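Side-chain contacts in DotU family type IV/VI secretion system protein (Acinetobacter baumannii, PDB 6Y4R), which is probably an inner-membrane component of the type VI secretion system, represented here by its cytoplasmic domain: residues A[12-17]-A[31-36]; A[61-66]-A[92-97]. All blocks are in the same frame, centred on the assembly; numbering follows the deposited sequence.

Interaction 1: residues A[12-17]-A[31-36]; sequences FYLIFL and REKILD
L14 meets K33 and I34 through aliphatic carbons alone, and no flat group lies in the contact itself. The rings of 12-17 make no contact with 31-36. The Y13 ring carries L17 on one face. L17 CG sits 3.9 Å above the plane of that ring and is displaced toward its rim. F12 takes no part across the gap and makes an edge-to-face pair with Y127.

Across the gap the work is done by one methyl of L14. Its CD1 reaches CD1 of I34 at 3.6 Å and CD of K33 at 3.9 Å. CD1 therefore fits between the two side chains. L14 leaves its helix pointing at the other one, with CG anti to the carbonyl carbon (chi1 -52°). L14 and I34 run antiparallel to each other as they pass, and their end methyls meet. K33 takes part by its hydrocarbon portion. Its chain bends at chi3 (-64°), and NZ stays 5.2 Å from CD1 of L14. The lysine thus lends a methylene to the exposed margin, while its charge stays apart from the leucine. I34 supplies the buried side of the contact. Its two branches diverge: CG1 carries CD1 toward L14, and CG2 stands anti to the backbone N and faces helix 52-71.

The touch is small, with 125 Å² buried in all. The nearest CA atoms, those of L14 and I34, are 8.6 Å apart. The contact joins helix 9-19 to helix 27-47, the next helix in the chain. Helix 52-71 packs against both, meeting I15 and I34. I34 also touches L90 of helix 90-95.

Interaction 2: residues A[61-66]-A[92-97]; sequences AFCALI and LSLFGS
C63 is the single residue of 61-66 that meets 92-97, and it touches both L94 and F95. SG lies 3.8 Å from CD1 of L94. CB approaches the rim of the F95 ring, 3.9 Å from CE1 and close to the ring plane. SG is also at that edge. It stands 5.4 Å from the ring centroid and 81° off the ring normal, so neither ring face receives the sulfur. The SG of C63 is anti to its own carbonyl carbon (chi1 -69°), which brings the thiol to both the leucine methyl and the ring edge.

The next shell holds these groups in place. F95 makes an edge-to-face pair with Y60, one turn before A64 on the same helix 52-71. C63 also packs on L38 of helix 27-47. Helix 90-95 ends at F95, and G96 leaves helical geometry with positive phi (57°). The turn is tied back by a backbone bond between S97 and Q91. S97 OG bonds to L99 N just beyond.

The contact joins the middle of helix 52-71 to the last turn of the short helix 90-95. Its chemistry is apolar packing plus a cysteine sulfur-aromatic contact at the ring edge. Such a contact is probably mainly dispersive, with perhaps a slight attraction between sulfur and ring hydrogens.

In the fold
Interactions 1 and 2 follow in series along the chain, and their centres are 13 Å apart. Helix 52-71 joins them directly. F62, one residue before C63 of interaction 2, packs against both segments of interaction 1: its CE1 is 3.8 Å from I15 CG1 and its CE2 is 3.8 Å from I34 CG2. I66 CB adds a contact with I15 CD1 at 3.6 Å. A second link is R31 NH2 beside S93 OG at 3.6 Å, a packing contact; the same NH2 hydrogen-bonds to S88 O. Both contacts are partly buried and are linked through F62 and I66 in an all-helical domain of the DotU family.

Interaction 1: residues A[12-17]-A[31-36]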
# COMPACT_ATOMS: atom_id res chain seq x y z
N PHE A 12 -5.53 -4.69 4.37
CA PHE A 12 -4.19 -5.11 4.78
C PHE A 12 -4.14 -6.58 5.19
O PHE A 12 -3.09 -7.21 5.09
CB PHE A 12 -3.69 -4.24 5.94
CG PHE A 12 -3.22 -2.88 5.53
CD1 PHE A 12 -2.39 -2.71 4.43
CD2 PHE A 12 -3.56 -1.76 6.28
CE1 PHE A 12 -1.94 -1.44 4.04
CE2 PHE A 12 -3.11 -0.47 5.90
CZ PHE A 12 -2.30 -0.32 4.77
N TYR A 13 -5.26 -7.14 5.66
CA TYR A 13 -5.27 -8.56 6.05
C TYR A 13 -5.07 -9.46 4.85
O TYR A 13 -4.50 -10.56 4.98
CB TYR A 13 -6.58 -8.95 6.71
CG TYR A 13 -6.64 -10.45 7.04
CD1 TYR A 13 -5.67 -11.04 7.84
CD2 TYR A 13 -7.66 -11.27 6.53
CE1 TYR A 13 -5.72 -12.41 8.15
CE2 TYR A 13 -7.72 -12.63 6.82
CZ TYR A 13 -6.75 -13.19 7.63
OH TYR A 13 -6.89 -14.55 7.86
N LEU A 14 -5.58 -9.05 3.69
CA LEU A 14 -5.43 -9.82 2.45
C LEU A 14 -4.04 -9.65 1.86
O LEU A 14 -3.56 -10.56 1.18
CB LEU A 14 -6.49 -9.38 1.43
CG LEU A 14 -7.98 -9.34 1.81
CD1 LEU A 14 -8.79 -8.71 0.69
CD2 LEU A 14 -8.52 -10.72 2.11
N ILE A 15 -3.38 -8.51 2.14
CA ILE A 15 -1.94 -8.37 1.89
C ILE A 15 -1.16 -9.36 2.73
O ILE A 15 -0.17 -9.95 2.28
CB ILE A 15 -1.46 -6.95 2.23
CG1 ILE A 15 -2.23 -5.86 1.48
CG2 ILE A 15 0.04 -6.87 1.95
CD1 ILE A 15 -1.68 -5.53 0.17
N PHE A 16 -1.53 -9.47 4.01
CA PHE A 16 -0.84 -10.36 4.93
C PHE A 16 -1.00 -11.82 4.52
O PHE A 16 -0.06 -12.61 4.68
CB PHE A 16 -1.36 -10.12 6.35
CG PHE A 16 -0.37 -10.45 7.45
CD1 PHE A 16 0.98 -10.16 7.30
CD2 PHE A 16 -0.79 -11.06 8.63
CE1 PHE A 16 1.89 -10.47 8.32
CE2 PHE A 16 0.11 -11.38 9.65
CZ PHE A 16 1.45 -11.09 9.49
N LEU A 17 -2.16 -12.19 3.96
CA LEU A 17 -2.38 -13.59 3.56
C LEU A 17 -1.48 -13.99 2.40
O LEU A 17 -0.93 -15.09 2.37
CB LEU A 17 -3.83 -13.85 3.15
CG LEU A 17 -4.94 -13.87 4.20
CD1 LEU A 17 -6.30 -13.92 3.51
CD2 LEU A 17 -4.75 -15.02 5.19
N ARG A 31 -9.85 -9.83 -7.07
CA ARG A 31 -9.53 -8.46 -7.49
C ARG A 31 -10.71 -7.52 -7.25
O ARG A 31 -10.52 -6.36 -6.88
CB ARG A 31 -9.16 -8.43 -8.98
CG ARG A 31 -8.65 -7.07 -9.50
CD ARG A 31 -8.59 -7.14 -10.99
NE ARG A 31 -7.88 -6.01 -11.59
CZ ARG A 31 -8.44 -5.08 -12.36
NH1 ARG A 31 -9.73 -5.14 -12.64
NH2 ARG A 31 -7.70 -4.12 -12.86
N GLU A 32 -11.93 -8.00 -7.54
CA GLU A 32 -13.13 -7.20 -7.27
C GLU A 32 -13.37 -7.04 -5.77
O GLU A 32 -14.00 -6.06 -5.36
CB GLU A 32 -14.34 -7.84 -7.98
CG GLU A 32 -15.76 -7.50 -7.46
CD GLU A 32 -16.05 -6.00 -7.26
OE1 GLU A 32 -16.50 -5.63 -6.14
OE2 GLU A 32 -15.83 -5.18 -8.19
N LYS A 33 -12.85 -7.94 -4.95
CA LYS A 33 -12.96 -7.75 -3.51
C LYS A 33 -12.07 -6.60 -3.04
O LYS A 33 -12.48 -5.80 -2.19
CB LYS A 33 -12.63 -9.05 -2.78
CG LYS A 33 -13.00 -9.06 -1.32
CD LYS A 33 -12.24 -10.14 -0.57
CE LYS A 33 -12.63 -11.55 -1.10
NZ LYS A 33 -12.08 -12.68 -0.27
N ILE A 34 -10.88 -6.47 -3.64
CA ILE A 34 -9.98 -5.34 -3.37
C ILE A 34 -10.61 -4.02 -3.82
O ILE A 34 -10.56 -3.01 -3.11
CB ILE A 34 -8.62 -5.56 -4.07
CG1 ILE A 34 -7.94 -6.86 -3.60
CG2 ILE A 34 -7.71 -4.32 -3.91
CD1 ILE A 34 -7.51 -6.87 -2.16
N LEU A 35 -11.19 -4.00 -5.04
CA LEU A 35 -11.79 -2.77 -5.53
C LEU A 35 -12.96 -2.33 -4.66
O LEU A 35 -13.13 -1.14 -4.40
CB LEU A 35 -12.25 -2.93 -6.98
CG LEU A 35 -11.18 -3.22 -8.04
CD1 LEU A 35 -11.83 -3.64 -9.37
CD2 LEU A 35 -10.27 -2.02 -8.20
N ASP A 36 -13.76 -3.28 -4.17
CA ASP A 36 -14.88 -2.89 -3.33
C ASP A 36 -14.40 -2.48 -1.94
O ASP A 36 -15.03 -1.62 -1.30
CB ASP A 36 -15.90 -4.02 -3.23
CG ASP A 36 -17.22 -3.58 -2.59
OD1 ASP A 36 -17.55 -2.37 -2.67
OD2 ASP A 36 -17.91 -4.43 -2.01

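Interaction 2: residues A[61-66]-A[92-97]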
# COMPACT_ATOMS: atom_id res chain seq x y z
N ALA A 61 -0.95 4.11 -1.94
CA ALA A 61 0.06 3.28 -1.29
C ALA A 61 -0.39 1.84 -1.21
O ALA A 61 0.41 0.92 -1.39
CB ALA A 61 0.36 3.83 0.11
N PHE A 62 -1.67 1.61 -0.89
CA PHE A 62 -2.15 0.24 -0.78
C PHE A 62 -2.13 -0.46 -2.14
O PHE A 62 -1.85 -1.65 -2.22
CB PHE A 62 -3.56 0.22 -0.19
CG PHE A 62 -4.20 -1.14 -0.17
CD1 PHE A 62 -4.19 -1.89 0.99
CD2 PHE A 62 -4.83 -1.66 -1.30
CE1 PHE A 62 -4.79 -3.15 1.02
CE2 PHE A 62 -5.42 -2.93 -1.28
CZ PHE A 62 -5.40 -3.67 -0.12
N CYS A 63 -2.45 0.27 -3.21
CA CYS A 63 -2.42 -0.32 -4.54
C CYS A 63 -0.99 -0.59 -5.00
O CYS A 63 -0.70 -1.64 -5.59
CB CYS A 63 -3.16 0.58 -5.53
SG CYS A 63 -4.96 0.62 -5.23
N ALA A 64 -0.07 0.34 -4.74
CA ALA A 64 1.33 0.05 -5.03
C ALA A 64 1.81 -1.19 -4.27
O ALA A 64 2.59 -1.99 -4.81
CB ALA A 64 2.20 1.27 -4.71
N LEU A 65 1.33 -1.38 -3.04
CA LEU A 65 1.79 -2.46 -2.17
C LEU A 65 1.20 -3.81 -2.56
O LEU A 65 1.91 -4.83 -2.56
CB LEU A 65 1.46 -2.12 -0.72
CG LEU A 65 1.43 -3.21 0.35
CD1 LEU A 65 2.83 -3.70 0.67
CD2 LEU A 65 0.77 -2.65 1.59
N ILE A 66 -0.11 -3.86 -2.83
CA ILE A 66 -0.74 -5.11 -3.28
C ILE A 66 -0.20 -5.53 -4.64
O ILE A 66 -0.01 -6.73 -4.89
CB ILE A 66 -2.28 -4.95 -3.31
CG1 ILE A 66 -2.96 -6.27 -3.67
CG2 ILE A 66 -2.71 -3.86 -4.29
CD1 ILE A 66 -2.62 -7.39 -2.75
N LEU A 92 -1.98 0.74 -12.50
CA LEU A 92 -2.20 1.18 -13.87
C LEU A 92 -3.69 1.39 -14.13
O LEU A 92 -4.08 2.36 -14.80
CB LEU A 92 -1.64 0.12 -14.83
CG LEU A 92 -1.79 0.29 -16.34
CD1 LEU A 92 -0.82 1.35 -16.82
CD2 LEU A 92 -1.55 -1.00 -17.07
N SER A 93 -4.52 0.55 -13.52
CA SER A 93 -5.96 0.65 -13.70
C SER A 93 -6.53 1.87 -12.98
O SER A 93 -7.28 2.65 -13.59
CB SER A 93 -6.64 -0.66 -13.25
OG SER A 93 -8.05 -0.58 -13.21
N LEU A 94 -6.12 2.11 -11.74
CA LEU A 94 -6.72 3.19 -10.95
C LEU A 94 -5.96 4.51 -11.03
O LEU A 94 -6.55 5.57 -10.82
CB LEU A 94 -6.81 2.79 -9.47
CG LEU A 94 -7.64 1.56 -9.10
CD1 LEU A 94 -7.78 1.44 -7.58
CD2 LEU A 94 -9.01 1.65 -9.75
N PHE A 95 -4.67 4.48 -11.34
CA PHE A 95 -3.90 5.72 -11.40
C PHE A 95 -3.21 5.91 -12.73
O PHE A 95 -2.49 6.90 -12.89
CB PHE A 95 -2.87 5.76 -10.26
CG PHE A 95 -3.46 5.55 -8.90
CD1 PHE A 95 -3.44 4.31 -8.31
CD2 PHE A 95 -4.07 6.60 -8.22
CE1 PHE A 95 -4.01 4.10 -7.06
CE2 PHE A 95 -4.63 6.41 -6.97
CZ PHE A 95 -4.61 5.15 -6.39
N GLY A 96 -3.38 5.00 -13.69
CA GLY A 96 -2.67 5.11 -14.95
C GLY A 96 -1.17 5.16 -14.81
O GLY A 96 -0.48 5.66 -15.70
N SER A 97 -0.62 4.61 -13.72
CA SER A 97 0.77 4.81 -13.38
C SER A 97 1.52 3.48 -13.33
O SER A 97 0.94 2.42 -13.04
CB SER A 97 0.91 5.57 -12.04
OG SER A 97 2.26 5.93 -11.76